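Local atomic coordinates of DnaJ homolog subfamily C member 3 (Mus musculus, PDB entry 3IEG), a protein that acts in the unfolded protein response as a co-chaperone that stimulates the ATPase of HSC70, binds misfolded proteins through its TPR domain, and restrains GCN2 kinase activity. Residues L197-G202 / K229-L234; R277-F282 / V306-D311. One frame throughout, in Å; residues are numbered along the deposited sequence.

In the fold
The N-terminal TPR helices come first, and the chain reaches helix 188-201 before either contact begins. Contact 1 joins the end of that helix to the middle of helix 222-246, closing a loop of 26 residues that holds helix 204-217. The chain then passes through helix 250-263 into helix 268-284, where contact 2 opens. It closes on the first turns of helix 306-318, with helix 288-301 in its loop of 23 residues. The two loops follow in series, neither nesting nor crossing, their centres about 23 Å apart. Helix 250-263 lies between them, touched by Leu234 of contact 1 and by Arg277, Ile278 and Cys281 of contact 2.

Contact 1 (L197-G202 / K229-L234); sequences LYYQLG and KQVKKL
Tyr199 carries this contact, its ring reaching from helix 188-201 to Gln230, Val231 and Leu234 of helix 222-246. The polar tie is one hydrogen bond, from Gln230 NE2 to Tyr199 OH (2.9 Å). At 162° it is nearly straight, and the phenol oxygen lies close to the amide plane. Ring and amide planes are 54° apart. Gln230 CG comes within 3.4 Å of Tyr199 OH, and the bend at the second torsion then turns the amide so that NE2 meets the oxygen. The hydroxyl has a second, outside partner in Glu264 OE1, while Gln230 NE2 also donates to the carbonyl of Thr263, so both groups are also held from the C-terminal end of helix 250-263 and the loop just after it. The apolar part lies at the ring edge, where Val231 CG1 sits in plane beside Tyr199 CD1 (3.3 Å) and CE1. Leu234 CG is more distant, 4.3 Å from Tyr199 OH. Tyr199 CG stands anti to the backbone N (chi1 -169°), which sends the ring toward helix 222-246, where it also meets His227 edge-to-face. Gly202, with positive phi, ends helix 188-201 in a Schellman motif and starts the turn into helix 204-217, whose Ser207 touches both Tyr199 and Val231. One helix beside the next-but-one, with a hairpin partner between, is the pattern of stacked tetratricopeptide repeats, here from TPR 6 towards TPR 7.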
# COMPACT_ATOMS: atom_id res chain seq x y z
N LEU A 197 4.06 6.34 -7.01
CA LEU A 197 3.98 7.13 -5.80
C LEU A 197 5.27 6.99 -4.99
O LEU A 197 5.78 7.98 -4.43
CB LEU A 197 2.73 6.76 -4.98
CG LEU A 197 1.36 7.15 -5.53
CD1 LEU A 197 0.25 6.48 -4.73
CD2 LEU A 197 1.17 8.66 -5.56
N TYR A 198 5.79 5.77 -4.95
CA TYR A 198 7.10 5.54 -4.36
C TYR A 198 8.15 6.40 -5.06
O TYR A 198 9.01 7.00 -4.40
CB TYR A 198 7.48 4.08 -4.47
CG TYR A 198 6.92 3.16 -3.41
CD1 TYR A 198 6.41 1.91 -3.76
CD2 TYR A 198 6.91 3.52 -2.05
CE1 TYR A 198 5.91 1.05 -2.79
CE2 TYR A 198 6.40 2.66 -1.08
CZ TYR A 198 5.90 1.43 -1.46
OH TYR A 198 5.40 0.56 -0.53
N TYR A 199 8.09 6.45 -6.39
CA TYR A 199 9.05 7.20 -7.18
C TYR A 199 9.05 8.65 -6.73
O TYR A 199 10.09 9.15 -6.30
CB TYR A 199 8.76 7.10 -8.67
CG TYR A 199 9.85 7.65 -9.58
CD1 TYR A 199 10.95 6.86 -9.93
CD2 TYR A 199 9.78 8.94 -10.09
CE1 TYR A 199 11.95 7.34 -10.78
CE2 TYR A 199 10.77 9.44 -10.93
CZ TYR A 199 11.85 8.64 -11.27
OH TYR A 199 12.83 9.13 -12.10
N GLN A 200 7.89 9.30 -6.80
CA GLN A 200 7.74 10.68 -6.36
C GLN A 200 8.22 10.85 -4.92
O GLN A 200 8.74 11.90 -4.55
CB GLN A 200 6.29 11.15 -6.49
CG GLN A 200 5.91 11.71 -7.86
CD GLN A 200 4.39 11.94 -8.04
OE1 GLN A 200 3.55 11.22 -7.46
NE2 GLN A 200 4.03 12.95 -8.84
N LEU A 201 8.06 9.80 -4.11
CA LEU A 201 8.50 9.86 -2.71
C LEU A 201 10.01 9.79 -2.54
O LEU A 201 10.53 10.18 -1.50
CB LEU A 201 7.83 8.78 -1.87
CG LEU A 201 6.44 9.15 -1.37
CD1 LEU A 201 5.73 7.90 -0.87
CD2 LEU A 201 6.48 10.25 -0.29
N GLY A 202 10.71 9.29 -3.56
CA GLY A 202 12.14 9.09 -3.44
C GLY A 202 12.52 7.66 -3.12
O GLY A 202 13.70 7.32 -3.10
N LYS A 229 12.22 1.31 -17.17
CA LYS A 229 13.49 1.72 -17.75
C LYS A 229 14.07 2.91 -17.01
O LYS A 229 15.29 2.98 -16.81
CB LYS A 229 13.35 2.00 -19.24
CG LYS A 229 12.85 0.80 -20.04
CD LYS A 229 13.16 0.90 -21.52
CE LYS A 229 12.28 1.91 -22.24
NZ LYS A 229 12.41 1.75 -23.73
N GLN A 230 13.20 3.82 -16.59
CA GLN A 230 13.60 5.01 -15.84
C GLN A 230 14.09 4.67 -14.42
O GLN A 230 15.19 5.07 -14.05
CB GLN A 230 12.47 6.04 -15.80
CG GLN A 230 12.72 7.23 -14.88
CD GLN A 230 13.75 8.22 -15.44
OE1 GLN A 230 14.31 8.01 -16.51
NE2 GLN A 230 13.99 9.30 -14.71
N VAL A 231 13.29 3.95 -13.64
CA VAL A 231 13.71 3.58 -12.29
C VAL A 231 14.91 2.66 -12.31
O VAL A 231 15.80 2.83 -11.50
CB VAL A 231 12.61 2.90 -11.38
CG1 VAL A 231 12.20 3.81 -10.24
CG2 VAL A 231 11.43 2.37 -12.18
N LYS A 232 14.93 1.70 -13.23
CA LYS A 232 16.04 0.75 -13.32
C LYS A 232 17.37 1.51 -13.40
O LYS A 232 18.27 1.26 -12.59
CB LYS A 232 15.88 -0.21 -14.49
CG LYS A 232 16.60 -1.53 -14.32
CD LYS A 232 16.65 -2.28 -15.65
CE LYS A 232 17.79 -3.27 -15.71
NZ LYS A 232 17.44 -4.52 -15.01
N LYS A 233 17.45 2.45 -14.35
CA LYS A 233 18.62 3.32 -14.51
C LYS A 233 18.90 4.19 -13.29
O LYS A 233 20.01 4.20 -12.77
CB LYS A 233 18.45 4.23 -15.73
CG LYS A 233 18.71 3.57 -17.09
CD LYS A 233 18.35 4.52 -18.26
CE LYS A 233 19.21 5.79 -18.23
NZ LYS A 233 19.04 6.59 -19.48
N LEU A 234 17.88 4.91 -12.83
CA LEU A 234 18.03 5.79 -11.69
C LEU A 234 18.47 5.01 -10.47
O LEU A 234 19.25 5.50 -9.66
CB LEU A 234 16.71 6.50 -11.42
CG LEU A 234 16.66 7.77 -10.56
CD1 LEU A 234 16.29 7.44 -9.14
CD2 LEU A 234 17.93 8.65 -10.64

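Contact 2 (R277-F282 / V306-D311); sequences RICHCF and VNALKD
The His280 ring meets Asp311 OD2 at its edge, the oxygen lying in the ring plane, while Arg277 NH1 from the same helix sits over one ring face, 3.5 Å above the plane and shifted toward the rim. Through that edge His280 ND1 donates to Asp311 OD2 at 2.7 Å, with an N-H...O angle of 154°. The ring and carboxylate planes are 44° apart, and ND1 meets OD2 on its syn side, 33° out of the carboxylate plane. With His280 CG anti to the backbone N, the ring comes beside helix 306-318, and the second torsion turns its ND1 edge to the carboxylate. Arg277 NE forms a salt bridge to Glu242, and its NH1 stays 5.6 Å from Asp311 OD2, near enough that its charge might still favour a carboxylate there. Segments 277-282 and 306-311, whose axes approach to 9.4 Å and run in similar directions, belong to the first helices of TPR 8 and TPR 9; their side-by-side packing is one of the contacts by which consecutive repeats stack into the TPR superhelix. Deeper in the interface, Cys279 SG rests 3.9 Å from Asp311 CB and 4.1 Å from Ala308 CA. The same sulfur forms the disulfide to Cys295, which pins helix 268-284 to helix 288-301 within TPR 8. An alanine at Asp311 lacks the carboxylate, and His280 ND1 would probably be left without its mate across the contact and the imidazole less firmly held. The backbone of Asp311 is held too: its O accepts a hydrogen bond from Ser283 OG, one residue beyond segment 277-282.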
# COMPACT_ATOMS: atom_id res chain seq x y z
N ARG A 277 24.51 13.49 -0.16
CA ARG A 277 25.59 12.53 -0.35
C ARG A 277 26.84 13.18 -0.97
O ARG A 277 27.96 12.81 -0.64
CB ARG A 277 25.12 11.31 -1.16
CG ARG A 277 23.99 10.47 -0.54
CD ARG A 277 24.31 10.03 0.89
NE ARG A 277 25.14 8.82 0.95
CZ ARG A 277 25.97 8.52 1.95
NH1 ARG A 277 26.12 9.35 2.98
NH2 ARG A 277 26.67 7.40 1.93
N ILE A 278 26.64 14.18 -1.83
CA ILE A 278 27.76 14.91 -2.39
C ILE A 278 28.45 15.70 -1.28
O ILE A 278 29.68 15.72 -1.19
CB ILE A 278 27.35 15.79 -3.60
CG1 ILE A 278 27.14 14.89 -4.84
CG2 ILE A 278 28.42 16.87 -3.89
CD1 ILE A 278 26.40 15.55 -6.00
N CYS A 279 27.65 16.33 -0.42
CA CYS A 279 28.15 16.97 0.79
C CYS A 279 29.03 16.01 1.59
O CYS A 279 30.10 16.40 2.06
CB CYS A 279 26.97 17.49 1.61
SG CYS A 279 27.25 17.62 3.37
N HIS A 280 28.59 14.76 1.70
CA HIS A 280 29.36 13.70 2.35
C HIS A 280 30.66 13.42 1.61
O HIS A 280 31.71 13.31 2.23
CB HIS A 280 28.51 12.43 2.46
CG HIS A 280 29.15 11.33 3.25
ND1 HIS A 280 29.34 11.40 4.61
CD2 HIS A 280 29.63 10.12 2.87
CE1 HIS A 280 29.92 10.29 5.04
NE2 HIS A 280 30.10 9.49 4.00
N CYS A 281 30.58 13.32 0.28
CA CYS A 281 31.76 13.05 -0.55
C CYS A 281 32.88 14.06 -0.37
O CYS A 281 34.01 13.68 -0.07
CB CYS A 281 31.39 12.94 -2.02
SG CYS A 281 30.78 11.33 -2.41
N PHE A 282 32.58 15.34 -0.55
CA PHE A 282 33.58 16.38 -0.37
C PHE A 282 34.17 16.39 1.05
O PHE A 282 35.38 16.48 1.22
CB PHE A 282 33.04 17.75 -0.79
CG PHE A 282 33.03 17.96 -2.29
CD1 PHE A 282 34.23 18.06 -3.00
CD2 PHE A 282 31.84 18.09 -2.98
CE1 PHE A 282 34.24 18.27 -4.40
CE2 PHE A 282 31.83 18.30 -4.38
CZ PHE A 282 33.03 18.39 -5.09
N VAL A 306 20.94 15.74 10.06
CA VAL A 306 22.04 15.34 10.94
C VAL A 306 23.33 15.03 10.16
O VAL A 306 24.41 15.50 10.55
CB VAL A 306 21.62 14.15 11.85
CG1 VAL A 306 22.76 13.73 12.78
CG2 VAL A 306 20.39 14.52 12.67
N ASN A 307 23.22 14.26 9.08
CA ASN A 307 24.38 13.89 8.23
C ASN A 307 25.13 15.11 7.69
O ASN A 307 26.36 15.16 7.72
CB ASN A 307 23.95 13.00 7.06
CG ASN A 307 23.45 11.64 7.51
OD1 ASN A 307 23.88 11.09 8.52
ND2 ASN A 307 22.53 11.07 6.73
N ALA A 308 24.36 16.08 7.21
CA ALA A 308 24.90 17.33 6.66
C ALA A 308 25.59 18.16 7.74
O ALA A 308 26.63 18.77 7.50
CB ALA A 308 23.79 18.15 5.98
N LEU A 309 25.00 18.17 8.94
CA LEU A 309 25.59 18.85 10.08
C LEU A 309 26.94 18.25 10.45
O LEU A 309 27.93 18.97 10.59
CB LEU A 309 24.64 18.85 11.28
CG LEU A 309 23.46 19.80 11.12
CD1 LEU A 309 22.38 19.52 12.15
CD2 LEU A 309 23.92 21.26 11.17
N LYS A 310 26.98 16.92 10.59
CA LYS A 310 28.20 16.20 10.95
C LYS A 310 29.29 16.40 9.90
O LYS A 310 30.45 16.61 10.25
CB LYS A 310 27.92 14.70 11.12
CG LYS A 310 27.20 14.31 12.42
CD LYS A 310 26.51 12.94 12.32
CE LYS A 310 27.51 11.80 12.12
NZ LYS A 310 26.80 10.51 11.97
N ASP A 311 28.90 16.32 8.63
CA ASP A 311 29.85 16.43 7.54
C ASP A 311 30.39 17.86 7.39
O ASP A 311 31.59 18.04 7.14
CB ASP A 311 29.28 15.87 6.24
CG ASP A 311 29.16 14.36 6.26
OD1 ASP A 311 29.87 13.72 7.05
OD2 ASP A 311 28.36 13.79 5.50